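Local coordinates for methyltransferase (Pectobacterium atrosepticum SCRI1043, PDB 2P7I), which probably transfers methyl groups from S-adenosylmethionine to a substrate that is not known, as a member of the type 12 methyltransferase family, at residues E133-V147 with P234-K246. Numbering follows the deposited sequence.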
loop_
_atom_site.group_PDB
_atom_site.type_symbol
_atom_site.label_atom_id
_atom_site.label_comp_id
_atom_site.label_asym_id
_atom_site.label_seq_id
_atom_site.Cartn_x
_atom_site.Cartn_y
_atom_site.Cartn_z
ATOM N N GLU B 133 -16.515 -17.908 26.599
ATOM C CA GLU B 133 -15.148 -18.392 26.465
ATOM C C GLU B 133 -14.988 -18.972 25.066
ATOM O O GLU B 133 -15.833 -19.762 24.594
ATOM C CB GLU B 133 -14.828 -19.444 27.540
ATOM C CG GLU B 133 -14.913 -18.886 29.000
ATOM C CD GLU B 133 -13.939 -17.726 29.265
ATOM O OE1 GLU B 133 -12.840 -17.734 28.651
ATOM O OE2 GLU B 133 -14.258 -16.820 30.084
ATOM N N GLY B 134 -13.924 -18.557 24.382
ATOM C CA GLY B 134 -13.687 -18.939 22.991
ATOM C C GLY B 134 -14.490 -18.138 21.988
ATOM O O GLY B 134 -14.358 -18.340 20.792
ATOM N N GLY B 135 -15.347 -17.250 22.481
ATOM C CA GLY B 135 -16.231 -16.485 21.621
ATOM C C GLY B 135 -15.480 -15.434 20.815
ATOM O O GLY B 135 -14.393 -15.008 21.185
ATOM N N ARG B 136 -16.076 -15.037 19.699
ATOM C CA ARG B 136 -15.475 -14.083 18.793
ATOM C C ARG B 136 -16.405 -12.899 18.514
ATOM O O ARG B 136 -17.580 -13.080 18.270
ATOM C CB ARG B 136 -15.087 -14.790 17.490
ATOM C CG ARG B 136 -13.885 -15.718 17.699
ATOM C CD ARG B 136 -13.554 -16.520 16.473
ATOM N NE ARG B 136 -12.514 -17.499 16.782
ATOM C CZ ARG B 136 -12.053 -18.389 15.925
ATOM N NH1 ARG B 136 -12.529 -18.430 14.704
ATOM N NH2 ARG B 136 -11.127 -19.257 16.307
ATOM N N LEU B 137 -15.806 -11.701 18.505
ATOM C CA LEU B 137 -16.432 -10.486 18.101
ATOM C C LEU B 137 -16.018 -10.176 16.682
ATOM O O LEU B 137 -14.799 -10.256 16.339
ATOM C CB LEU B 137 -16.029 -9.330 19.038
ATOM C CG LEU B 137 -16.458 -7.927 18.567
ATOM C CD1 LEU B 137 -18.041 -7.719 18.562
ATOM C CD2 LEU B 137 -15.716 -6.857 19.359
ATOM N N PHE B 138 -17.051 -9.896 15.874
ATOM C CA PHE B 138 -16.924 -9.467 14.491
ATOM C C PHE B 138 -17.205 -7.990 14.425
ATOM O O PHE B 138 -18.371 -7.552 14.318
ATOM C CB PHE B 138 -17.871 -10.254 13.619
ATOM C CG PHE B 138 -17.580 -11.719 13.621
ATOM C CD1 PHE B 138 -17.968 -12.513 14.699
ATOM C CD2 PHE B 138 -16.923 -12.310 12.542
ATOM C CE1 PHE B 138 -17.662 -13.868 14.734
ATOM C CE2 PHE B 138 -16.635 -13.661 12.540
ATOM C CZ PHE B 138 -16.983 -14.450 13.648
ATOM N N LEU B 139 -16.126 -7.225 14.442
ATOM C CA LEU B 139 -16.169 -5.774 14.548
ATOM C C LEU B 139 -15.877 -5.104 13.212
ATOM O O LEU B 139 -14.784 -5.175 12.712
ATOM C CB LEU B 139 -15.144 -5.275 15.602
ATOM C CG LEU B 139 -15.027 -3.770 15.806
ATOM C CD1 LEU B 139 -16.382 -3.171 16.276
ATOM C CD2 LEU B 139 -13.936 -3.476 16.868
ATOM N N VAL B 140 -16.883 -4.456 12.642
ATOM C CA VAL B 140 -16.725 -3.889 11.281
ATOM C C VAL B 140 -17.216 -2.455 11.287
ATOM O O VAL B 140 -18.284 -2.194 11.743
ATOM C CB VAL B 140 -17.450 -4.711 10.190
ATOM C CG1 VAL B 140 -17.275 -4.073 8.818
ATOM C CG2 VAL B 140 -16.945 -6.154 10.158
ATOM N N CYS B 141 -16.413 -1.541 10.732
ATOM C CA CYS B 141 -16.791 -0.150 10.592
ATOM C C CYS B 141 -16.415 0.387 9.212
ATOM O O CYS B 141 -15.473 -0.116 8.574
ATOM C CB CYS B 141 -16.035 0.679 11.626
ATOM S SG CYS B 141 -16.533 0.380 13.336
ATOM N N PRO B 142 -17.090 1.452 8.772
ATOM C CA PRO B 142 -16.686 2.150 7.560
ATOM C C PRO B 142 -15.265 2.707 7.717
ATOM O O PRO B 142 -14.884 3.175 8.772
ATOM C CB PRO B 142 -17.732 3.271 7.422
ATOM C CG PRO B 142 -18.693 3.035 8.321
ATOM C CD PRO B 142 -18.267 2.070 9.364
ATOM N N ASN B 143 -14.459 2.579 6.689
ATOM C CA ASN B 143 -13.059 2.934 6.745
ATOM C C ASN B 143 -12.765 4.334 6.259
ATOM O O ASN B 143 -13.060 4.687 5.106
ATOM C CB ASN B 143 -12.328 1.929 5.878
ATOM C CG ASN B 143 -10.853 2.117 5.843
ATOM O OD1 ASN B 143 -10.252 2.700 6.768
ATOM N ND2 ASN B 143 -10.228 1.563 4.814
ATOM N N ALA B 144 -12.090 5.093 7.100
ATOM C CA ALA B 144 -11.636 6.426 6.753
ATOM C C ALA B 144 -10.765 6.433 5.533
ATOM O O ALA B 144 -10.721 7.422 4.796
ATOM C CB ALA B 144 -10.882 7.041 7.933
ATOM N N ASN B 145 -9.929 5.397 5.380
ATOM C CA ASN B 145 -8.917 5.381 4.366
ATOM C C ASN B 145 -9.359 4.656 3.099
ATOM O O ASN B 145 -8.554 4.384 2.256
ATOM C CB ASN B 145 -7.635 4.778 4.885
ATOM C CG ASN B 145 -7.087 5.533 6.045
ATOM O OD1 ASN B 145 -7.469 6.674 6.275
ATOM N ND2 ASN B 145 -6.174 4.907 6.787
ATOM N N ALA B 146 -10.641 4.346 2.968
ATOM C CA ALA B 146 -11.137 3.764 1.742
ATOM C C ALA B 146 -10.765 4.633 0.557
ATOM O O ALA B 146 -10.793 5.871 0.651
ATOM C CB ALA B 146 -12.675 3.665 1.807
ATOM N N VAL B 147 -10.467 4.001 -0.576
ATOM C CA VAL B 147 -10.046 4.735 -1.759
ATOM C C VAL B 147 -11.020 5.809 -2.166
ATOM O O VAL B 147 -10.622 6.954 -2.344
ATOM C CB VAL B 147 -9.706 3.825 -2.948
ATOM C CG1 VAL B 147 -9.492 4.659 -4.260
ATOM C CG2 VAL B 147 -8.477 3.069 -2.641
ATOM N N PRO B 234 -6.123 -4.131 3.097
ATOM C CA PRO B 234 -7.133 -3.807 4.085
ATOM C C PRO B 234 -7.353 -2.319 4.305
ATOM O O PRO B 234 -8.463 -1.900 4.544
ATOM C CB PRO B 234 -6.577 -4.484 5.338
ATOM C CG PRO B 234 -5.913 -5.696 4.805
ATOM C CD PRO B 234 -5.209 -5.146 3.606
ATOM N N ASP B 235 -6.286 -1.528 4.271
ATOM C CA ASP B 235 -6.357 -0.107 4.629
ATOM C C ASP B 235 -7.154 0.694 3.605
ATOM O O ASP B 235 -7.560 1.802 3.908
ATOM C CB ASP B 235 -4.961 0.483 4.790
ATOM C CG ASP B 235 -4.982 1.899 5.354
ATOM O OD1 ASP B 235 -5.568 2.124 6.427
ATOM O OD2 ASP B 235 -4.375 2.781 4.732
ATOM N N LEU B 236 -7.319 0.157 2.394
ATOM C CA LEU B 236 -8.018 0.825 1.305
ATOM C C LEU B 236 -9.460 0.345 1.051
ATOM O O LEU B 236 -10.074 0.756 0.090
ATOM C CB LEU B 236 -7.228 0.620 0.026
ATOM C CG LEU B 236 -5.825 1.197 0.030
ATOM C CD1 LEU B 236 -5.098 0.929 -1.348
ATOM C CD2 LEU B 236 -5.839 2.692 0.395
ATOM N N CYS B 237 -9.973 -0.552 1.893
ATOM C CA CYS B 237 -11.277 -1.160 1.669
ATOM C C CYS B 237 -12.400 -0.258 2.141
ATOM O O CYS B 237 -12.165 0.684 2.905
ATOM C CB CYS B 237 -11.356 -2.525 2.400
ATOM S SG CYS B 237 -10.316 -3.771 1.641
ATOM N N ALA B 238 -13.620 -0.582 1.705
ATOM C CA ALA B 238 -14.861 0.125 2.096
ATOM C C ALA B 238 -15.029 0.089 3.614
ATOM O O ALA B 238 -15.302 1.117 4.253
ATOM C CB ALA B 238 -16.031 -0.515 1.431
ATOM N N SER B 239 -14.823 -1.093 4.193
ATOM C CA SER B 239 -15.036 -1.312 5.630
ATOM C C SER B 239 -13.858 -2.081 6.138
ATOM O O SER B 239 -13.264 -2.864 5.443
ATOM C CB SER B 239 -16.322 -2.095 5.910
ATOM O OG SER B 239 -17.450 -1.273 5.661
ATOM N N ILE B 240 -13.497 -1.851 7.393
ATOM C CA ILE B 240 -12.408 -2.585 7.982
ATOM C C ILE B 240 -13.006 -3.486 9.065
ATOM O O ILE B 240 -14.097 -3.195 9.626
ATOM C CB ILE B 240 -11.358 -1.612 8.596
ATOM C CG1 ILE B 240 -12.061 -0.431 9.303
ATOM C CG2 ILE B 240 -10.419 -1.073 7.504
ATOM C CD1 ILE B 240 -11.093 0.506 10.042
ATOM N N PHE B 241 -12.274 -4.547 9.358
ATOM C CA PHE B 241 -12.797 -5.706 10.053
ATOM C C PHE B 241 -11.723 -6.171 11.002
ATOM O O PHE B 241 -10.612 -6.556 10.593
ATOM C CB PHE B 241 -13.185 -6.786 9.002
ATOM C CG PHE B 241 -13.470 -8.170 9.549
ATOM C CD1 PHE B 241 -14.042 -8.376 10.806
ATOM C CD2 PHE B 241 -13.206 -9.281 8.766
ATOM C CE1 PHE B 241 -14.263 -9.676 11.280
ATOM C CE2 PHE B 241 -13.473 -10.574 9.226
ATOM C CZ PHE B 241 -13.956 -10.777 10.496
ATOM N N LEU B 242 -12.031 -6.070 12.286
ATOM C CA LEU B 242 -11.272 -6.710 13.322
ATOM C C LEU B 242 -11.993 -7.943 13.912
ATOM O O LEU B 242 -13.121 -7.860 14.347
ATOM C CB LEU B 242 -10.949 -5.731 14.465
ATOM C CG LEU B 242 -10.139 -4.452 14.175
ATOM C CD1 LEU B 242 -9.826 -3.806 15.594
ATOM C CD2 LEU B 242 -8.877 -4.752 13.450
ATOM N N LEU B 243 -11.300 -9.068 13.933
ATOM C CA LEU B 243 -11.752 -10.264 14.643
ATOM C C LEU B 243 -11.129 -10.227 15.997
ATOM O O LEU B 243 -9.898 -10.193 16.149
ATOM C CB LEU B 243 -11.308 -11.556 13.942
ATOM C CG LEU B 243 -11.917 -12.850 14.538
ATOM C CD1 LEU B 243 -13.437 -12.921 14.183
ATOM C CD2 LEU B 243 -11.164 -14.059 14.004
ATOM N N CYS B 244 -11.952 -10.245 17.023
ATOM C CA CYS B 244 -11.478 -10.101 18.385
ATOM C C CYS B 244 -11.942 -11.257 19.262
ATOM O O CYS B 244 -12.981 -11.883 19.000
ATOM C CB CYS B 244 -12.063 -8.829 18.987
ATOM S SG CYS B 244 -11.628 -7.292 18.111
ATOM N N GLU B 245 -11.154 -11.534 20.280
ATOM C CA GLU B 245 -11.465 -12.540 21.301
ATOM C C GLU B 245 -11.376 -11.895 22.663
ATOM O O GLU B 245 -10.903 -10.753 22.811
ATOM C CB GLU B 245 -10.539 -13.747 21.167
ATOM C CG GLU B 245 -10.927 -14.497 19.894
ATOM C CD GLU B 245 -10.002 -15.650 19.531
ATOM O OE1 GLU B 245 -9.833 -16.552 20.353
ATOM O OE2 GLU B 245 -9.475 -15.664 18.401
ATOM N N LYS B 246 -11.875 -12.624 23.645
ATOM C CA LYS B 246 -12.007 -12.087 24.994
ATOM C C LYS B 246 -10.646 -11.989 25.668
ATOM O O LYS B 246 -9.838 -12.909 25.595
ATOM C CB LYS B 246 -12.940 -13.002 25.806
ATOM C CG LYS B 246 -13.125 -12.598 27.213
ATOM C CD LYS B 246 -14.271 -13.419 27.877
ATOM C CE LYS B 246 -14.452 -12.958 29.338
ATOM N NZ LYS B 246 -15.748 -13.438 29.981
HETATM O O HOH W 1 -11.998 -18.518 19.532
HETATM O O HOH W 2 -12.817 -15.374 23.312
HETATM O O HOH W 3 -7.828 1.668 7.865
HETATM O O HOH W 4 -15.520 4.550 3.799
#
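D235, in a 3-10 segment, meets N145 in the turn that follows strand 135-142 of the Rossmann-like methyltransferase sheet. That strand pairs antiparallel with 240-245, the reversed strand of this fold's strand order 3-2-1-4-5-7-6. D235 OD1 takes a nearly straight bond from N145 ND2 (2.9 Å), with amide and carboxylate planes 76° apart. D235 O accepts from N143 ND2 (2.8 Å), which stands above its carbonyl plane. C237 O accepts from N143 ND2 on a lone pair (2.9 Å). Both acceptors lie in the N143 amide plane, so the two bonds fix the amide's rotation about chi2. CG of N143 is anti to its backbone N (chi1 -178°), which carries the amide across to these carbonyls. N143 OD1 accepts from N145 N in an Asx turn. A238 O bonds N143 N. I240, L242 and C244 each exchange two backbone bonds with C141, L139 and L137. F241 CD1 packs on V140 CG2 (3.7 Å). F37 of helix 24-37 meets the F138 and F241 rings. L243 CD1 sits over the F138 ring, 3.9 Å from its centroid, in a CH-pi contact. E245 OE2 bonds T194 OG1; its salt bridge to R136 is long, with no N-H aimed at it. R136 NH1 bonds F40 O. One water joins K246 N to G135 O.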